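Local coordinates for protein acetolactate synthase isozyme 1 large subunit (Escherichia coli, PDB 6LPI) that binds flavin-adenine dinucleotide, thiamine diphosphate and a magnesium ion as the large subunit of an enzyme of the thiamine diphosphate-dependent family, at residues 192-196 / 324-330; 201-205 / 333-337; 294-298 / 315-319; 302-308 / 319-325. All blocks are in the same frame, centred on the assembly; numbering follows the deposited sequence.

Overall arrangement
All four contacts cluster around the parallel sheet of the Rossmann-like central domain. Contact 4 has the largest interface and the most buried residues, 8 of 14 touching; it pairs the last two strands through backbone hydrogen bonds. Contacts 1 and 2 both use helix 327-334, meeting a loop in one and helix 198-210 in the other; no hydrogen bond crosses either, and F196 packs against I201 where they touch. Contact 2 buries 4 of 7, whereas contacts 1 and 3 lie nearer the surface, with two buried residues each. Contact 3, the smallest, joins two loops by a lysine bound to backbone oxygens and meets contact 4 through K317 and I303. Contacts 1 and 4 share Q324 and A325 and both bind FAD.

Contact 1. Residues 192-196 / 324-330; sequences AAPAF and QADVDDV. With FAD (flavin-adenine dinucleotide), chain I.
F196 lays its ring against A325, D329 and V330, and makes the largest single share of the link between the loop 192-196 and the start of helix 327-334. From CB, chi1 of 45° sets CG between the backbone N and the carbonyl carbon, which turns the ring toward residues 325-330. CG already lies near A325 CB, and CD2 meets that methyl, A325 CB, at 3.4 Å. Farther out, CE2 lies 4.0 Å from D329 CB, and CZ at the tip is 3.9 Å from that same CB, which approaches at the ring edge. V330 CG2 sits over the centre of one face, 4.1 Å from the ring centroid and 11° off its normal, a CH-pi contact. The ring and the D329 carboxylate are almost parallel, with planes 11° apart.

P194 brings CB to 3.3 Å from Q324 O, while its CG rests against the Q324 amide, whose OE1 is hydrogen-bonded to R310. A193 CB packs on D326 CB at 4.0 Å. D326 is the N-cap of the helix: OD2 accepts from D329 N, nearly along the C-O axis, and the other oxygen is left to the ligand. FAD N6A donates to D326 OD1 at 3.0 Å, and V327 N donates to FAD N1A at 3.1 Å, so one helix start reads two positions of the adenine. The loop thus lies across the junction of strand 321-324 with helix 327-334, F196 and V330 both touching I323 of that strand, just ahead of helix 198-210.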
# COMPACT_ATOMS: atom_id res chain seq x y z
N ALA B 192 -11.96 -9.65 -14.20
CA ALA B 192 -13.24 -9.76 -13.52
C ALA B 192 -13.04 -10.25 -12.10
O ALA B 192 -12.17 -11.08 -11.82
CB ALA B 192 -14.16 -10.72 -14.27
N ALA B 193 -13.84 -9.71 -11.19
CA ALA B 193 -13.75 -10.10 -9.79
C ALA B 193 -14.26 -11.53 -9.58
O ALA B 193 -15.06 -12.04 -10.37
CB ALA B 193 -14.55 -9.13 -8.92
N PRO B 194 -13.79 -12.19 -8.52
CA PRO B 194 -14.22 -13.57 -8.24
C PRO B 194 -15.72 -13.71 -8.01
O PRO B 194 -16.41 -12.78 -7.57
CB PRO B 194 -13.45 -13.91 -6.95
CG PRO B 194 -12.30 -12.98 -6.93
CD PRO B 194 -12.77 -11.71 -7.58
N ALA B 195 -16.22 -14.92 -8.26
CA ALA B 195 -17.59 -15.28 -7.92
C ALA B 195 -17.67 -15.74 -6.47
O ALA B 195 -16.67 -16.15 -5.86
CB ALA B 195 -18.11 -16.38 -8.84
N PHE B 196 -18.88 -15.71 -5.92
CA PHE B 196 -19.07 -16.07 -4.53
C PHE B 196 -20.49 -16.55 -4.31
O PHE B 196 -21.43 -15.99 -4.85
CB PHE B 196 -18.76 -14.87 -3.63
CG PHE B 196 -19.35 -13.58 -4.12
CD1 PHE B 196 -20.58 -13.16 -3.67
CD2 PHE B 196 -18.67 -12.79 -5.04
CE1 PHE B 196 -21.13 -11.96 -4.11
CE2 PHE B 196 -19.21 -11.60 -5.49
CZ PHE B 196 -20.44 -11.18 -5.02
N GLN B 324 -14.20 -14.61 -0.86
CA GLN B 324 -13.13 -14.05 -1.68
C GLN B 324 -13.84 -13.29 -2.77
O GLN B 324 -14.32 -13.88 -3.74
CB GLN B 324 -12.22 -15.11 -2.26
CG GLN B 324 -11.22 -14.47 -3.16
CD GLN B 324 -10.65 -15.41 -4.16
OE1 GLN B 324 -11.05 -16.57 -4.22
NE2 GLN B 324 -9.69 -14.93 -4.94
N ALA B 325 -13.89 -11.98 -2.63
CA ALA B 325 -14.63 -11.19 -3.60
C ALA B 325 -14.25 -9.73 -3.45
O ALA B 325 -13.51 -9.34 -2.54
CB ALA B 325 -16.13 -11.35 -3.39
N ASP B 326 -14.73 -8.93 -4.39
CA ASP B 326 -14.69 -7.48 -4.26
C ASP B 326 -15.75 -7.00 -3.28
O ASP B 326 -16.90 -7.46 -3.32
CB ASP B 326 -14.89 -6.85 -5.63
CG ASP B 326 -15.22 -5.40 -5.52
OD1 ASP B 326 -14.28 -4.57 -5.55
OD2 ASP B 326 -16.42 -5.09 -5.39
N VAL B 327 -15.39 -6.07 -2.39
CA VAL B 327 -16.32 -5.64 -1.34
C VAL B 327 -17.60 -5.04 -1.94
O VAL B 327 -18.70 -5.26 -1.42
CB VAL B 327 -15.68 -4.63 -0.38
CG1 VAL B 327 -16.48 -4.60 0.92
CG2 VAL B 327 -14.28 -4.99 -0.11
N ASP B 328 -17.47 -4.26 -3.01
CA ASP B 328 -18.65 -3.64 -3.60
C ASP B 328 -19.67 -4.70 -3.98
O ASP B 328 -20.82 -4.65 -3.55
CB ASP B 328 -18.27 -2.83 -4.84
CG ASP B 328 -19.14 -1.60 -5.04
OD1 ASP B 328 -19.76 -1.14 -4.06
OD2 ASP B 328 -19.20 -1.11 -6.20
N ASP B 329 -19.25 -5.69 -4.77
CA ASP B 329 -20.19 -6.70 -5.25
C ASP B 329 -20.85 -7.45 -4.10
O ASP B 329 -22.07 -7.73 -4.13
CB ASP B 329 -19.45 -7.64 -6.19
CG ASP B 329 -18.84 -6.91 -7.38
OD1 ASP B 329 -19.47 -5.94 -7.89
OD2 ASP B 329 -17.72 -7.28 -7.79
N VAL B 330 -20.10 -7.71 -3.03
CA VAL B 330 -20.66 -8.40 -1.89
C VAL B 330 -21.70 -7.51 -1.21
O VAL B 330 -22.86 -7.89 -1.07
CB VAL B 330 -19.55 -8.81 -0.91
CG1 VAL B 330 -20.11 -9.08 0.48
CG2 VAL B 330 -18.75 -9.98 -1.44
PA FAD I . -4.07 -2.93 3.59
O1A FAD I . -4.30 -1.49 3.37
O2A FAD I . -2.79 -3.52 3.07
O5B FAD I . -5.36 -3.55 2.91
C5B FAD I . -5.27 -4.42 1.76
C4B FAD I . -6.24 -5.55 1.97
O4B FAD I . -7.50 -5.26 1.31
C3B FAD I . -5.78 -6.89 1.41
O3B FAD I . -6.22 -7.92 2.30
C2B FAD I . -6.45 -6.90 0.03
O2B FAD I . -6.60 -8.19 -0.55
C1B FAD I . -7.80 -6.31 0.41
N9A FAD I . -8.58 -5.77 -0.69
C8A FAD I . -8.19 -4.85 -1.63
N7A FAD I . -9.12 -4.54 -2.50
C5A FAD I . -10.20 -5.32 -2.11
C6A FAD I . -11.51 -5.47 -2.63
N6A FAD I . -11.96 -4.80 -3.69
N1A FAD I . -12.33 -6.34 -2.01
C2A FAD I . -11.88 -7.01 -0.95
N3A FAD I . -10.68 -6.95 -0.36
C4A FAD I . -9.88 -6.08 -1.00
N1 FAD I . -2.43 0.43 11.43
C2 FAD I . -3.49 0.32 12.28
O2 FAD I . -4.53 -0.23 11.92
N3 FAD I . -3.42 0.84 13.56
C4 FAD I . -2.33 1.49 14.11
O4 FAD I . -2.39 1.91 15.26
C4X FAD I . -1.20 1.59 13.20
N5 FAD I . -0.11 2.20 13.63
C5X FAD I . 0.96 2.31 12.76
C6 FAD I . 2.12 2.96 13.18
C7 FAD I . 3.21 3.11 12.33
C7M FAD I . 4.46 3.79 12.83
C8 FAD I . 3.15 2.59 11.03
C8M FAD I . 4.33 2.71 10.09
C9 FAD I . 2.00 1.94 10.60
C9A FAD I . 0.91 1.79 11.45
N10 FAD I . -0.27 1.14 11.04
C10 FAD I . -1.34 1.03 11.89
C1' FAD I . -0.40 0.58 9.69
C2' FAD I . -0.13 -0.92 9.65
O2' FAD I . 1.27 -1.17 9.58
C3' FAD I . -0.80 -1.52 8.42
O3' FAD I . -0.33 -0.85 7.25
C4' FAD I . -2.32 -1.45 8.43
O4' FAD I . -2.78 -1.67 9.76
C5' FAD I . -2.95 -2.46 7.50
O5' FAD I . -4.30 -2.06 7.21
P FAD I . -5.17 -2.89 6.22
O1P FAD I . -5.63 -4.17 6.92
O2P FAD I . -6.11 -2.07 5.69
O3P FAD I . -4.13 -3.27 5.14

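Contact 2. Residues 201-205 / 333-337; sequences IRDAA and QLIPL
The backbones of I201 and L334, and one helical turn later those of A205 and L337, come equally near, each pair with CA atoms 6.0 Å apart. This is helix-on-helix packing in the Rossmann-like central domain: helix 198-210 lies beside the end of helix 327-334, where the chain passes into a 3-10 segment at 335-337. That turn is documented by the bond from L337 N to L334 O, 2.9 Å, three residues back.

L334 makes the central apolar contact. Its CG stands anti to the backbone N (chi1 177°), and CD1 reaches the surface of the opposing helix. There CD1 lies 3.6 Å from A205 CB and 3.5 Å from I201 O, an oxygen already engaged by A205 N within its own helix. I201 answers from the neighbouring turn with CG2, 3.8 Å from L334 CD1 and close to Q333 O. The A205 methyl, CB, faces L337 CB at 3.9 Å. No hydrogen bond joins the two segments; L337 O is bound instead by N209 of helix 198-210. Inward, I201 continues onto F196 and I323, so the apolar layer extends toward the sheet.

On the exposed side, R202 starts away from the partner, but its chain bends at chi2 (-91°) and returns across L337 at about a right angle. L337 CD2 then sits over one face of the guanidinium, near its centre, 3.3 Å from R202 CZ.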
# COMPACT_ATOMS: atom_id res chain seq x y z
N ILE B 201 -23.36 -15.09 1.45
CA ILE B 201 -24.00 -13.81 1.75
C ILE B 201 -25.20 -13.99 2.67
O ILE B 201 -25.42 -13.19 3.59
CB ILE B 201 -24.39 -13.08 0.44
CG1 ILE B 201 -23.15 -12.56 -0.28
CG2 ILE B 201 -25.35 -11.94 0.70
CD1 ILE B 201 -22.55 -13.54 -1.19
N ARG B 202 -26.00 -15.04 2.46
CA ARG B 202 -27.10 -15.31 3.38
C ARG B 202 -26.59 -15.55 4.80
O ARG B 202 -27.12 -15.00 5.78
CB ARG B 202 -27.93 -16.50 2.89
CG ARG B 202 -28.77 -16.18 1.67
CD ARG B 202 -30.14 -15.69 2.06
NE ARG B 202 -30.95 -15.38 0.88
CZ ARG B 202 -32.18 -14.89 0.92
NH1 ARG B 202 -32.85 -14.64 -0.21
NH2 ARG B 202 -32.76 -14.65 2.09
N ASP B 203 -25.53 -16.37 4.94
CA ASP B 203 -25.05 -16.74 6.26
C ASP B 203 -24.46 -15.54 6.99
O ASP B 203 -24.66 -15.39 8.20
CB ASP B 203 -23.98 -17.81 6.14
CG ASP B 203 -24.52 -19.14 5.69
OD1 ASP B 203 -25.75 -19.36 5.82
OD2 ASP B 203 -23.72 -19.97 5.21
N ALA B 204 -23.77 -14.67 6.26
CA ALA B 204 -23.29 -13.43 6.86
C ALA B 204 -24.45 -12.53 7.27
O ALA B 204 -24.45 -11.97 8.37
CB ALA B 204 -22.33 -12.72 5.91
N ALA B 205 -25.44 -12.35 6.38
CA ALA B 205 -26.60 -11.54 6.74
C ALA B 205 -27.27 -12.07 8.01
O ALA B 205 -27.67 -11.29 8.88
CB ALA B 205 -27.60 -11.49 5.59
N GLN B 333 -24.81 -7.36 -2.84
CA GLN B 333 -25.71 -8.49 -2.66
C GLN B 333 -26.11 -8.69 -1.19
O GLN B 333 -26.98 -9.52 -0.91
CB GLN B 333 -25.05 -9.73 -3.24
CG GLN B 333 -25.51 -10.07 -4.66
CD GLN B 333 -24.87 -11.35 -5.18
OE1 GLN B 333 -25.09 -12.44 -4.66
NE2 GLN B 333 -24.06 -11.20 -6.24
N LEU B 334 -25.55 -7.92 -0.26
CA LEU B 334 -25.76 -8.14 1.16
C LEU B 334 -26.62 -7.10 1.85
O LEU B 334 -27.44 -7.46 2.70
CB LEU B 334 -24.41 -8.19 1.90
CG LEU B 334 -24.51 -8.35 3.43
CD1 LEU B 334 -25.00 -9.74 3.84
CD2 LEU B 334 -23.18 -8.04 4.12
N ILE B 335 -26.49 -5.82 1.49
CA ILE B 335 -27.23 -4.78 2.20
C ILE B 335 -28.74 -5.03 2.19
O ILE B 335 -29.36 -4.89 3.25
CB ILE B 335 -26.84 -3.39 1.68
CG1 ILE B 335 -25.42 -3.07 2.11
CG2 ILE B 335 -27.75 -2.36 2.26
CD1 ILE B 335 -24.79 -1.96 1.32
N PRO B 336 -29.38 -5.41 1.08
CA PRO B 336 -30.83 -5.65 1.13
C PRO B 336 -31.25 -6.81 2.01
O PRO B 336 -32.44 -6.97 2.27
CB PRO B 336 -31.20 -5.91 -0.34
CG PRO B 336 -29.94 -6.30 -0.99
CD PRO B 336 -28.87 -5.52 -0.30
N LEU B 337 -30.32 -7.66 2.43
CA LEU B 337 -30.64 -8.77 3.32
C LEU B 337 -30.32 -8.48 4.78
O LEU B 337 -30.62 -9.31 5.64
CB LEU B 337 -29.91 -10.04 2.86
CG LEU B 337 -30.56 -10.60 1.59
CD1 LEU B 337 -29.85 -10.17 0.30
CD2 LEU B 337 -30.64 -12.09 1.68

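Contact 3. Residues 294-298 / 315-319; sequences TEQFC and KIKQP
Two bends in the K317 side chain, at chi2 (-75°) and chi3 (-111°), carry NZ to the backbone of T294 and F297, while the first torsion of T294 puts CG2 anti to the backbone N, facing K317 CD and I316 O. The contact joins two loops at one end of strand 302-307 in the Rossmann-like central domain: 294-298 leads into that strand and 315-319 leads on to strand 321-324.

Residues 294-297 form a type I beta turn, closed by F297 N to T294 O at 3.1 Å. K317 NZ donates to T294 O at 2.9 Å and to F297 O at 3.0 Å. The ammonium group thus bridges both ends of the turn, and the two donors of T294 O reach it from opposite faces of the carbonyl plane. Neither lysine bond lies in the plane of its acceptor: NZ is tilted 35° from that of T294.

The aliphatic part of the lysine slides past T294 in the opposite direction, with T294 CG2 at 3.5 Å from K317 CD. The same methyl lies 3.4 Å from I316 O, and the I316 and T294 side chains cross at about a right angle, CG2 of I316 meeting OG1 of T294. F297 packs on L279 of strand 278-282, with C298 SG over the centre of the F297 ring. K317 CE comes up to the edge of that ring, 4.5 Å from F297 CD2.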
# COMPACT_ATOMS: atom_id res chain seq x y z
N THR B 294 -2.56 -11.75 18.13
CA THR B 294 -3.67 -12.32 17.39
C THR B 294 -4.67 -13.05 18.29
O THR B 294 -5.87 -12.78 18.26
CB THR B 294 -3.11 -13.28 16.35
OG1 THR B 294 -2.21 -12.57 15.50
CG2 THR B 294 -4.23 -13.88 15.55
N GLU B 295 -4.17 -13.96 19.12
CA GLU B 295 -5.06 -14.80 19.90
C GLU B 295 -5.84 -14.03 20.96
O GLU B 295 -6.88 -14.50 21.42
CB GLU B 295 -4.25 -15.94 20.51
CG GLU B 295 -3.46 -16.75 19.47
CD GLU B 295 -2.13 -16.11 19.08
OE1 GLU B 295 -1.59 -15.31 19.88
OE2 GLU B 295 -1.61 -16.42 17.97
N GLN B 296 -5.39 -12.83 21.33
CA GLN B 296 -6.09 -12.05 22.34
C GLN B 296 -6.94 -10.96 21.72
O GLN B 296 -7.44 -10.08 22.43
CB GLN B 296 -5.11 -11.42 23.33
CG GLN B 296 -4.06 -12.36 23.84
CD GLN B 296 -4.61 -13.37 24.81
OE1 GLN B 296 -5.82 -13.47 24.98
NE2 GLN B 296 -3.73 -14.10 25.48
N PHE B 297 -7.19 -11.02 20.42
CA PHE B 297 -7.89 -9.94 19.73
C PHE B 297 -9.30 -10.41 19.45
O PHE B 297 -9.52 -11.26 18.58
CB PHE B 297 -7.20 -9.54 18.43
CG PHE B 297 -7.96 -8.49 17.68
CD1 PHE B 297 -8.03 -7.20 18.18
CD2 PHE B 297 -8.63 -8.79 16.51
CE1 PHE B 297 -8.75 -6.22 17.51
CE2 PHE B 297 -9.37 -7.82 15.85
CZ PHE B 297 -9.42 -6.53 16.34
N CYS B 298 -10.25 -9.84 20.16
CA CYS B 298 -11.65 -10.22 20.04
C CYS B 298 -11.83 -11.72 20.14
O CYS B 298 -12.32 -12.34 19.19
CB CYS B 298 -12.21 -9.72 18.71
SG CYS B 298 -11.83 -7.97 18.36
N LYS B 315 -5.29 -16.38 6.88
CA LYS B 315 -3.85 -16.23 7.07
C LYS B 315 -3.52 -15.97 8.54
O LYS B 315 -2.54 -16.53 9.04
CB LYS B 315 -3.32 -15.10 6.19
CG LYS B 315 -1.86 -14.77 6.43
CD LYS B 315 -1.46 -13.61 5.55
CE LYS B 315 -1.83 -12.27 6.14
NZ LYS B 315 -1.17 -11.17 5.37
N ILE B 316 -4.33 -15.18 9.26
CA ILE B 316 -4.00 -14.77 10.62
C ILE B 316 -5.09 -15.14 11.63
O ILE B 316 -4.79 -15.66 12.71
CB ILE B 316 -3.64 -13.28 10.69
CG1 ILE B 316 -2.47 -13.01 9.71
CG2 ILE B 316 -3.33 -12.90 12.11
CD1 ILE B 316 -1.61 -11.86 10.04
N LYS B 317 -6.34 -14.81 11.32
CA LYS B 317 -7.50 -15.24 12.09
C LYS B 317 -8.41 -16.09 11.22
O LYS B 317 -8.61 -15.80 10.03
CB LYS B 317 -8.33 -14.05 12.65
CG LYS B 317 -7.69 -13.24 13.77
CD LYS B 317 -7.70 -13.94 15.12
CE LYS B 317 -8.65 -13.25 16.07
NZ LYS B 317 -8.48 -13.83 17.45
N GLN B 318 -8.97 -17.15 11.77
CA GLN B 318 -9.81 -18.01 10.95
C GLN B 318 -11.23 -17.47 10.97
O GLN B 318 -11.77 -17.21 12.05
CB GLN B 318 -9.77 -19.44 11.47
CG GLN B 318 -8.35 -20.01 11.52
CD GLN B 318 -7.87 -20.56 10.20
OE1 GLN B 318 -6.66 -20.62 9.95
NE2 GLN B 318 -8.81 -20.99 9.36
N PRO B 319 -11.83 -17.19 9.82
CA PRO B 319 -13.17 -16.61 9.82
C PRO B 319 -14.23 -17.70 9.87
O PRO B 319 -13.99 -18.87 9.54
CB PRO B 319 -13.22 -15.86 8.48
CG PRO B 319 -12.36 -16.64 7.58
CD PRO B 319 -11.29 -17.31 8.46

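Contact 4. Residues 302-308 / 319-325; sequences KIIHVDI and PHVAIQA. With FAD (flavin-adenine dinucleotide), chain I.
At the border of the parallel sheet of the central domain, strand 302-307 pairs with strand 321-324, the outermost in this chain; H305 with A322 and V306 with I323 are among the bridged pairs. The strand axes approach to 4.9 Å and diverge by only 5°, the evidence for regular parallel pairing.

Hydrogen bonds pass from one strand to the other in turn: V321 N to I303 O at 3.2 Å, H305 N to V321 O at 3.0 Å, I323 N to H305 O, and D307 N to I323 O at 3.0 Å. I303 O also receives H320 N at 2.7 Å, both donors lying in the carbonyl plane. At the far end A325 N reaches D307 O at 3.1 Å but stands 58° out of the carbonyl plane. Beyond it, Q324 NE2 makes a weak bond to I308 O, while R310 holds OE1 of the same amide.

On one face I304 lies alongside V321, and V306 alongside I323, turned toward helices 198-210 and 327-334. On the other, the H305 imidazole is held by A284 O through NE2 and meets F286 edge-to-face. At the outer end K302 CD lies over one face of the H320 ring, displaced toward its rim, a CH-pi contact 3.9 Å from the centroid.

The D307 carboxylate holds the FAD ribose: O3B donates to OD1 at 2.6 Å. A second bond, O2B to OD2, is modelled very short and its exact length is doubtful; D309 N also binds OD2. The parallel sheet, of strand order 3-2-1-4-5-6, is typical of a Rossmann-like fold.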
# COMPACT_ATOMS: atom_id res chain seq x y z
N LYS B 302 -17.22 -14.03 16.63
CA LYS B 302 -17.23 -14.73 15.36
C LYS B 302 -16.83 -13.72 14.30
O LYS B 302 -16.99 -12.51 14.47
CB LYS B 302 -18.60 -15.33 15.08
CG LYS B 302 -19.04 -16.32 16.13
CD LYS B 302 -19.68 -17.54 15.54
CE LYS B 302 -19.71 -18.65 16.56
NZ LYS B 302 -18.32 -18.89 17.04
N ILE B 303 -16.25 -14.21 13.22
CA ILE B 303 -15.65 -13.32 12.24
C ILE B 303 -16.23 -13.60 10.86
O ILE B 303 -16.32 -14.76 10.43
CB ILE B 303 -14.12 -13.44 12.23
CG1 ILE B 303 -13.56 -12.90 13.56
CG2 ILE B 303 -13.53 -12.74 11.00
CD1 ILE B 303 -12.08 -13.03 13.73
N ILE B 304 -16.59 -12.53 10.17
CA ILE B 304 -16.83 -12.56 8.74
C ILE B 304 -15.70 -11.76 8.10
O ILE B 304 -15.32 -10.68 8.58
CB ILE B 304 -18.20 -11.97 8.37
CG1 ILE B 304 -19.25 -12.36 9.40
CG2 ILE B 304 -18.62 -12.43 6.99
CD1 ILE B 304 -20.58 -11.65 9.21
N HIS B 305 -15.16 -12.30 7.02
CA HIS B 305 -13.98 -11.72 6.40
C HIS B 305 -14.20 -11.76 4.89
O HIS B 305 -14.30 -12.85 4.31
CB HIS B 305 -12.73 -12.50 6.83
CG HIS B 305 -11.43 -11.85 6.46
ND1 HIS B 305 -10.23 -12.52 6.46
CD2 HIS B 305 -11.15 -10.58 6.08
CE1 HIS B 305 -9.26 -11.71 6.10
NE2 HIS B 305 -9.79 -10.52 5.87
N VAL B 306 -14.22 -10.59 4.25
CA VAL B 306 -14.38 -10.45 2.80
C VAL B 306 -13.13 -9.80 2.25
O VAL B 306 -12.84 -8.64 2.56
CB VAL B 306 -15.61 -9.61 2.40
CG1 VAL B 306 -15.83 -9.70 0.90
CG2 VAL B 306 -16.84 -10.10 3.12
N ASP B 307 -12.43 -10.51 1.36
CA ASP B 307 -11.16 -10.04 0.86
C ASP B 307 -10.97 -10.57 -0.56
O ASP B 307 -11.34 -11.71 -0.86
CB ASP B 307 -10.03 -10.50 1.79
CG ASP B 307 -8.81 -9.63 1.69
OD1 ASP B 307 -8.57 -8.87 2.66
OD2 ASP B 307 -8.11 -9.70 0.65
N ILE B 308 -10.38 -9.74 -1.43
CA ILE B 308 -10.26 -10.12 -2.84
C ILE B 308 -9.15 -11.12 -3.04
O ILE B 308 -9.11 -11.80 -4.08
CB ILE B 308 -10.00 -8.88 -3.72
CG1 ILE B 308 -10.21 -9.19 -5.22
CG2 ILE B 308 -8.57 -8.37 -3.49
CD1 ILE B 308 -11.55 -8.80 -5.77
N PRO B 319 -11.83 -17.19 9.82
CA PRO B 319 -13.17 -16.61 9.82
C PRO B 319 -14.23 -17.70 9.87
O PRO B 319 -13.99 -18.87 9.54
CB PRO B 319 -13.22 -15.86 8.48
CG PRO B 319 -12.36 -16.64 7.58
CD PRO B 319 -11.29 -17.31 8.46
N HIS B 320 -15.41 -17.30 10.31
CA HIS B 320 -16.53 -18.22 10.28
C HIS B 320 -17.27 -18.15 8.96
O HIS B 320 -17.87 -19.15 8.53
CB HIS B 320 -17.45 -17.93 11.46
CG HIS B 320 -16.80 -18.19 12.78
ND1 HIS B 320 -15.79 -17.40 13.28
CD2 HIS B 320 -17.03 -19.14 13.71
CE1 HIS B 320 -15.42 -17.86 14.46
NE2 HIS B 320 -16.16 -18.91 14.75
N VAL B 321 -17.22 -17.01 8.29
CA VAL B 321 -17.68 -16.88 6.92
C VAL B 321 -16.58 -16.13 6.18
O VAL B 321 -16.20 -15.03 6.59
CB VAL B 321 -19.02 -16.15 6.82
CG1 VAL B 321 -19.33 -15.74 5.38
CG2 VAL B 321 -20.11 -17.01 7.40
N ALA B 322 -16.08 -16.73 5.11
CA ALA B 322 -15.00 -16.17 4.31
C ALA B 322 -15.50 -16.05 2.87
O ALA B 322 -15.92 -17.04 2.27
CB ALA B 322 -13.75 -17.04 4.37
N ILE B 323 -15.43 -14.84 2.33
CA ILE B 323 -15.79 -14.57 0.95
C ILE B 323 -14.56 -14.03 0.27
O ILE B 323 -13.95 -13.07 0.76
CB ILE B 323 -16.91 -13.51 0.86
CG1 ILE B 323 -18.17 -14.00 1.55
CG2 ILE B 323 -17.17 -13.12 -0.60
CD1 ILE B 323 -19.07 -14.59 0.64
N GLN B 324 -14.20 -14.61 -0.86
CA GLN B 324 -13.13 -14.05 -1.68
C GLN B 324 -13.84 -13.29 -2.77
O GLN B 324 -14.32 -13.88 -3.74
CB GLN B 324 -12.22 -15.11 -2.26
CG GLN B 324 -11.22 -14.47 -3.16
CD GLN B 324 -10.65 -15.41 -4.16
OE1 GLN B 324 -11.05 -16.57 -4.22
NE2 GLN B 324 -9.69 -14.93 -4.94
N ALA B 325 -13.89 -11.98 -2.63
CA ALA B 325 -14.63 -11.19 -3.60
C ALA B 325 -14.25 -9.73 -3.45
O ALA B 325 -13.51 -9.34 -2.54
CB ALA B 325 -16.13 -11.35 -3.39
PA FAD I . -4.07 -2.93 3.59
O1A FAD I . -4.30 -1.49 3.37
O2A FAD I . -2.79 -3.52 3.07
O5B FAD I . -5.36 -3.55 2.91
C5B FAD I . -5.27 -4.42 1.76
C4B FAD I . -6.24 -5.55 1.97
O4B FAD I . -7.50 -5.26 1.31
C3B FAD I . -5.78 -6.89 1.41
O3B FAD I . -6.22 -7.92 2.30
C2B FAD I . -6.45 -6.90 0.03
O2B FAD I . -6.60 -8.19 -0.55
C1B FAD I . -7.80 -6.31 0.41
N9A FAD I . -8.58 -5.77 -0.69
C8A FAD I . -8.19 -4.85 -1.63
N7A FAD I . -9.12 -4.54 -2.50
C5A FAD I . -10.20 -5.32 -2.11
C6A FAD I . -11.51 -5.47 -2.63
N6A FAD I . -11.96 -4.80 -3.69
N1A FAD I . -12.33 -6.34 -2.01
C2A FAD I . -11.88 -7.01 -0.95
N3A FAD I . -10.68 -6.95 -0.36
C4A FAD I . -9.88 -6.08 -1.00
N1 FAD I . -2.43 0.43 11.43
C2 FAD I . -3.49 0.32 12.28
O2 FAD I . -4.53 -0.23 11.92
N3 FAD I . -3.42 0.84 13.56
C4 FAD I . -2.33 1.49 14.11
O4 FAD I . -2.39 1.91 15.26
C4X FAD I . -1.20 1.59 13.20
N5 FAD I . -0.11 2.20 13.63
C5X FAD I . 0.96 2.31 12.76
C6 FAD I . 2.12 2.96 13.18
C7 FAD I . 3.21 3.11 12.33
C7M FAD I . 4.46 3.79 12.83
C8 FAD I . 3.15 2.59 11.03
C8M FAD I . 4.33 2.71 10.09
C9 FAD I . 2.00 1.94 10.60
C9A FAD I . 0.91 1.79 11.45
N10 FAD I . -0.27 1.14 11.04
C10 FAD I . -1.34 1.03 11.89
C1' FAD I . -0.40 0.58 9.69
C2' FAD I . -0.13 -0.92 9.65
O2' FAD I . 1.27 -1.17 9.58
C3' FAD I . -0.80 -1.52 8.42
O3' FAD I . -0.33 -0.85 7.25
C4' FAD I . -2.32 -1.45 8.43
O4' FAD I . -2.78 -1.67 9.76
C5' FAD I . -2.95 -2.46 7.50
O5' FAD I . -4.30 -2.06 7.21
P FAD I . -5.17 -2.89 6.22
O1P FAD I . -5.63 -4.17 6.92
O2P FAD I . -6.11 -2.07 5.69
O3P FAD I . -4.13 -3.27 5.14